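Local atomic coordinates of ankyrin repeat domain protein (PDB entry 6MCA), a protein that is a Legionella effector that probably acts inside the host cell, where it interacts with the LARP7 component of the 7SK snRNP complex. Residues L151-F163 / V384-R398. Sequence-based numbering, arbitrary orientation.
Sequences LDFINAKLIGHRF and VEWDKDRALDECIQR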
# COMPACT_ATOMS: atom_id res chain seq x y z
N LEU A 151 -10.80 2.29 7.63
CA LEU A 151 -11.52 1.71 6.50
C LEU A 151 -11.61 2.69 5.34
O LEU A 151 -11.40 2.32 4.18
CB LEU A 151 -12.91 1.26 6.93
CG LEU A 151 -12.98 0.10 7.92
CD1 LEU A 151 -14.42 -0.34 8.13
CD2 LEU A 151 -12.12 -1.06 7.45
N ASP A 152 -11.91 3.96 5.63
CA ASP A 152 -12.04 4.96 4.57
C ASP A 152 -10.71 5.24 3.91
O ASP A 152 -10.64 5.40 2.68
CB ASP A 152 -12.65 6.25 5.14
CG ASP A 152 -14.07 6.06 5.62
OD1 ASP A 152 -14.74 5.12 5.15
OD2 ASP A 152 -14.52 6.86 6.47
N PHE A 153 -9.62 5.31 4.69
CA PHE A 153 -8.30 5.50 4.09
C PHE A 153 -7.97 4.35 3.15
O PHE A 153 -7.54 4.57 2.00
CB PHE A 153 -7.24 5.62 5.18
CG PHE A 153 -5.83 5.72 4.64
CD1 PHE A 153 -5.29 6.95 4.31
CD2 PHE A 153 -5.06 4.58 4.47
CE1 PHE A 153 -4.00 7.04 3.81
CE2 PHE A 153 -3.77 4.67 3.98
CZ PHE A 153 -3.24 5.90 3.65
N ILE A 154 -8.16 3.11 3.61
CA ILE A 154 -7.84 1.94 2.79
C ILE A 154 -8.67 1.96 1.51
O ILE A 154 -8.14 1.75 0.41
CB ILE A 154 -8.07 0.65 3.59
CG1 ILE A 154 -7.09 0.56 4.76
CG2 ILE A 154 -7.94 -0.57 2.68
CD1 ILE A 154 -7.44 -0.51 5.77
N ASN A 155 -9.97 2.22 1.63
CA ASN A 155 -10.84 2.19 0.46
C ASN A 155 -10.50 3.30 -0.52
O ASN A 155 -10.48 3.07 -1.74
CB ASN A 155 -12.31 2.29 0.90
CG ASN A 155 -13.25 2.46 -0.27
OD1 ASN A 155 -13.63 1.50 -0.93
ND2 ASN A 155 -13.65 3.71 -0.53
N ALA A 156 -10.22 4.51 -0.02
CA ALA A 156 -9.89 5.61 -0.91
C ALA A 156 -8.58 5.36 -1.64
O ALA A 156 -8.48 5.62 -2.85
CB ALA A 156 -9.82 6.92 -0.11
N LYS A 157 -7.57 4.85 -0.94
CA LYS A 157 -6.30 4.54 -1.60
C LYS A 157 -6.48 3.45 -2.64
O LYS A 157 -5.97 3.56 -3.77
CB LYS A 157 -5.26 4.13 -0.57
CG LYS A 157 -4.76 5.26 0.32
CD LYS A 157 -4.01 6.31 -0.48
CE LYS A 157 -2.76 5.72 -1.12
NZ LYS A 157 -2.14 6.67 -2.08
N LEU A 158 -7.22 2.39 -2.29
CA LEU A 158 -7.44 1.29 -3.23
C LEU A 158 -8.20 1.76 -4.46
O LEU A 158 -7.90 1.32 -5.58
CB LEU A 158 -8.18 0.15 -2.54
CG LEU A 158 -8.39 -1.12 -3.35
CD1 LEU A 158 -7.06 -1.71 -3.80
CD2 LEU A 158 -9.19 -2.14 -2.56
N ILE A 159 -9.17 2.65 -4.28
CA ILE A 159 -9.93 3.15 -5.42
C ILE A 159 -9.06 4.05 -6.29
O ILE A 159 -9.08 3.95 -7.53
CB ILE A 159 -11.20 3.88 -4.94
CG1 ILE A 159 -12.32 2.87 -4.70
CG2 ILE A 159 -11.63 4.93 -5.95
CD1 ILE A 159 -13.61 3.50 -4.23
N GLY A 160 -8.28 4.93 -5.67
CA GLY A 160 -7.39 5.79 -6.44
C GLY A 160 -6.38 5.00 -7.25
O GLY A 160 -6.02 5.40 -8.36
N HIS A 161 -5.93 3.87 -6.72
CA HIS A 161 -4.96 3.06 -7.46
C HIS A 161 -5.64 2.22 -8.54
O HIS A 161 -5.19 2.21 -9.69
CB HIS A 161 -4.18 2.17 -6.49
CG HIS A 161 -3.16 2.90 -5.69
ND1 HIS A 161 -2.32 3.85 -6.24
CD2 HIS A 161 -2.83 2.83 -4.37
CE1 HIS A 161 -1.53 4.33 -5.30
NE2 HIS A 161 -1.81 3.73 -4.16
N ARG A 162 -6.72 1.51 -8.19
CA ARG A 162 -7.36 0.61 -9.15
C ARG A 162 -7.96 1.38 -10.32
O ARG A 162 -7.87 0.93 -11.47
CB ARG A 162 -8.44 -0.21 -8.45
CG ARG A 162 -7.92 -1.24 -7.47
CD ARG A 162 -7.27 -2.41 -8.18
NE ARG A 162 -6.97 -3.49 -7.24
CZ ARG A 162 -5.99 -4.37 -7.41
NH1 ARG A 162 -5.21 -4.31 -8.49
NH2 ARG A 162 -5.79 -5.32 -6.51
N PHE A 163 -8.57 2.53 -10.06
CA PHE A 163 -9.19 3.33 -11.10
C PHE A 163 -8.24 4.38 -11.67
O PHE A 163 -8.66 5.17 -12.53
CB PHE A 163 -10.45 4.01 -10.56
CG PHE A 163 -11.60 3.06 -10.34
CD1 PHE A 163 -12.40 2.66 -11.39
CD2 PHE A 163 -11.86 2.55 -9.07
CE1 PHE A 163 -13.45 1.78 -11.19
CE2 PHE A 163 -12.90 1.67 -8.87
CZ PHE A 163 -13.70 1.29 -9.93
N VAL A 384 -8.27 -8.01 -11.22
CA VAL A 384 -8.26 -6.55 -11.19
C VAL A 384 -9.66 -5.99 -11.35
O VAL A 384 -10.07 -5.07 -10.61
CB VAL A 384 -7.29 -6.00 -12.26
CG1 VAL A 384 -7.50 -4.51 -12.45
CG2 VAL A 384 -5.85 -6.29 -11.86
N GLU A 385 -10.44 -6.51 -12.30
CA GLU A 385 -11.80 -6.01 -12.49
C GLU A 385 -12.67 -6.32 -11.28
O GLU A 385 -13.48 -5.48 -10.85
CB GLU A 385 -12.40 -6.59 -13.77
CG GLU A 385 -11.78 -6.05 -15.05
CD GLU A 385 -11.86 -4.53 -15.15
OE1 GLU A 385 -10.79 -3.88 -15.17
OE2 GLU A 385 -12.98 -3.99 -15.21
N TRP A 386 -12.53 -7.53 -10.72
CA TRP A 386 -13.28 -7.88 -9.52
C TRP A 386 -12.95 -6.94 -8.37
O TRP A 386 -13.84 -6.53 -7.62
CB TRP A 386 -12.98 -9.33 -9.12
CG TRP A 386 -13.65 -9.75 -7.85
CD1 TRP A 386 -14.85 -10.38 -7.72
CD2 TRP A 386 -13.16 -9.55 -6.52
NE1 TRP A 386 -15.14 -10.59 -6.40
CE2 TRP A 386 -14.12 -10.10 -5.64
CE3 TRP A 386 -12.01 -8.97 -5.98
CZ2 TRP A 386 -13.96 -10.08 -4.25
CZ3 TRP A 386 -11.85 -8.95 -4.61
CH2 TRP A 386 -12.82 -9.50 -3.76
N ASP A 387 -11.67 -6.56 -8.22
CA ASP A 387 -11.30 -5.68 -7.13
C ASP A 387 -11.83 -4.27 -7.35
O ASP A 387 -12.26 -3.60 -6.39
CB ASP A 387 -9.78 -5.67 -6.96
CG ASP A 387 -9.35 -5.40 -5.53
OD1 ASP A 387 -9.98 -5.96 -4.60
OD2 ASP A 387 -8.39 -4.62 -5.32
N LYS A 388 -11.80 -3.79 -8.60
CA LYS A 388 -12.44 -2.52 -8.92
C LYS A 388 -13.89 -2.51 -8.45
O LYS A 388 -14.33 -1.62 -7.71
CB LYS A 388 -12.38 -2.26 -10.42
CG LYS A 388 -11.01 -1.90 -10.97
CD LYS A 388 -11.10 -1.60 -12.46
CE LYS A 388 -9.75 -1.28 -13.06
NZ LYS A 388 -9.84 -1.04 -14.53
N ASP A 389 -14.66 -3.52 -8.89
CA ASP A 389 -16.07 -3.57 -8.54
C ASP A 389 -16.28 -3.76 -7.04
O ASP A 389 -17.24 -3.22 -6.48
CB ASP A 389 -16.77 -4.68 -9.33
CG ASP A 389 -16.87 -4.36 -10.81
OD1 ASP A 389 -17.09 -3.17 -11.14
OD2 ASP A 389 -16.73 -5.28 -11.63
N ARG A 390 -15.38 -4.49 -6.37
CA ARG A 390 -15.50 -4.69 -4.92
C ARG A 390 -15.32 -3.37 -4.18
O ARG A 390 -16.08 -3.07 -3.25
CB ARG A 390 -14.47 -5.72 -4.45
CG ARG A 390 -14.59 -6.10 -2.98
CD ARG A 390 -13.61 -5.33 -2.11
NE ARG A 390 -12.21 -5.63 -2.42
CZ ARG A 390 -11.18 -5.31 -1.64
NH1 ARG A 390 -11.39 -4.67 -0.49
NH2 ARG A 390 -9.95 -5.62 -2.00
N ALA A 391 -14.32 -2.58 -4.56
CA ALA A 391 -14.11 -1.29 -3.91
C ALA A 391 -15.28 -0.35 -4.17
O ALA A 391 -15.74 0.36 -3.25
CB ALA A 391 -12.80 -0.67 -4.38
N LEU A 392 -15.79 -0.34 -5.40
CA LEU A 392 -16.96 0.49 -5.71
C LEU A 392 -18.16 0.08 -4.87
O LEU A 392 -18.88 0.94 -4.33
CB LEU A 392 -17.28 0.40 -7.20
CG LEU A 392 -18.46 1.23 -7.70
CD1 LEU A 392 -18.29 2.69 -7.31
CD2 LEU A 392 -18.61 1.09 -9.20
N ASP A 393 -18.39 -1.23 -4.72
CA ASP A 393 -19.51 -1.71 -3.92
C ASP A 393 -19.33 -1.36 -2.45
O ASP A 393 -20.30 -1.04 -1.76
CB ASP A 393 -19.66 -3.23 -4.09
CG ASP A 393 -20.13 -3.61 -5.48
OD1 ASP A 393 -20.55 -2.72 -6.24
OD2 ASP A 393 -20.06 -4.82 -5.81
N GLU A 394 -18.09 -1.43 -1.95
CA GLU A 394 -17.82 -1.01 -0.57
C GLU A 394 -18.22 0.45 -0.37
O GLU A 394 -18.87 0.79 0.62
CB GLU A 394 -16.35 -1.22 -0.24
CG GLU A 394 -16.00 -2.59 0.29
CD GLU A 394 -14.53 -2.73 0.64
OE1 GLU A 394 -13.75 -1.82 0.28
OE2 GLU A 394 -14.16 -3.74 1.26
N CYS A 395 -17.82 1.32 -1.30
CA CYS A 395 -18.18 2.73 -1.19
C CYS A 395 -19.69 2.91 -1.20
O CYS A 395 -20.25 3.65 -0.37
CB CYS A 395 -17.54 3.52 -2.32
SG CYS A 395 -16.03 4.38 -1.85
N ILE A 396 -20.37 2.25 -2.14
CA ILE A 396 -21.82 2.41 -2.27
C ILE A 396 -22.53 1.93 -1.00
O ILE A 396 -23.47 2.57 -0.52
CB ILE A 396 -22.34 1.68 -3.52
CG1 ILE A 396 -21.86 2.39 -4.78
CG2 ILE A 396 -23.86 1.59 -3.50
CD1 ILE A 396 -22.15 1.64 -6.04
N GLN A 397 -22.07 0.81 -0.44
CA GLN A 397 -22.70 0.29 0.77
C GLN A 397 -22.45 1.20 1.96
O GLN A 397 -23.35 1.44 2.77
CB GLN A 397 -22.19 -1.12 1.06
CG GLN A 397 -22.63 -1.68 2.40
CD GLN A 397 -22.16 -3.11 2.62
OE1 GLN A 397 -22.58 -4.03 1.92
NE2 GLN A 397 -21.29 -3.30 3.61
N ARG A 398 -21.22 1.72 2.09
CA ARG A 398 -20.91 2.58 3.23
C ARG A 398 -21.59 3.94 3.13
O ARG A 398 -21.76 4.60 4.16
CB ARG A 398 -19.40 2.77 3.35
CG ARG A 398 -18.66 1.52 3.80
CD ARG A 398 -17.16 1.70 3.71
NE ARG A 398 -16.45 0.45 3.97
CZ ARG A 398 -15.15 0.28 3.77
NH1 ARG A 398 -14.41 1.27 3.30
NH2 ARG A 398 -14.59 -0.90 4.04
O HOH W 1 -11.78 -0.48 3.38
O HOH W 2 -15.16 4.23 2.57
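Arg162 grips Asp387 in a side-on salt bridge, both nitrogens on one oxygen: NE lies 2.6 Å from Asp387 OD2, along its anti lone pair, while NH2 comes in from above the carboxylate plane. Guanidinium and carboxylate stand 85° apart. Asp387 OD1 takes Arg390 NH2 at 2.6 Å on its syn side, so the carboxylate is held between two arginines, its rotation probably fixed. A weak Arg390 NH1 to Glu394 OE2 bond and a long Glu394 to Arg398 link extend this salt-bridge network. Leu158 CD2 lies over one face of the Arg390 guanidinium. Packing is close here: Ile159 CG1 sits 3.6 Å from Ala391 CB, Lys388 CG over the rim of one Phe163 face, and Asn155 as a knob among Ala391, Glu394, Cys395 and Arg398. The Arg398 end is looser and wetter. Extended from CG to NE, Arg398 lays one guanidinium face over Leu151 CB, but its NH1 bond to Leu151 O is weak at 3.3 Å; two waters in its plane link it to Leu151 O and Asp152 OD1. Asp152 OD2 meanwhile salt-bridges Arg406. Helices 147-162 and 373-399 thus pair buried and roughly antiparallel, segment axes approaching to 9.7 Å, flanked by helices 188-202, 404-421 and 427-440.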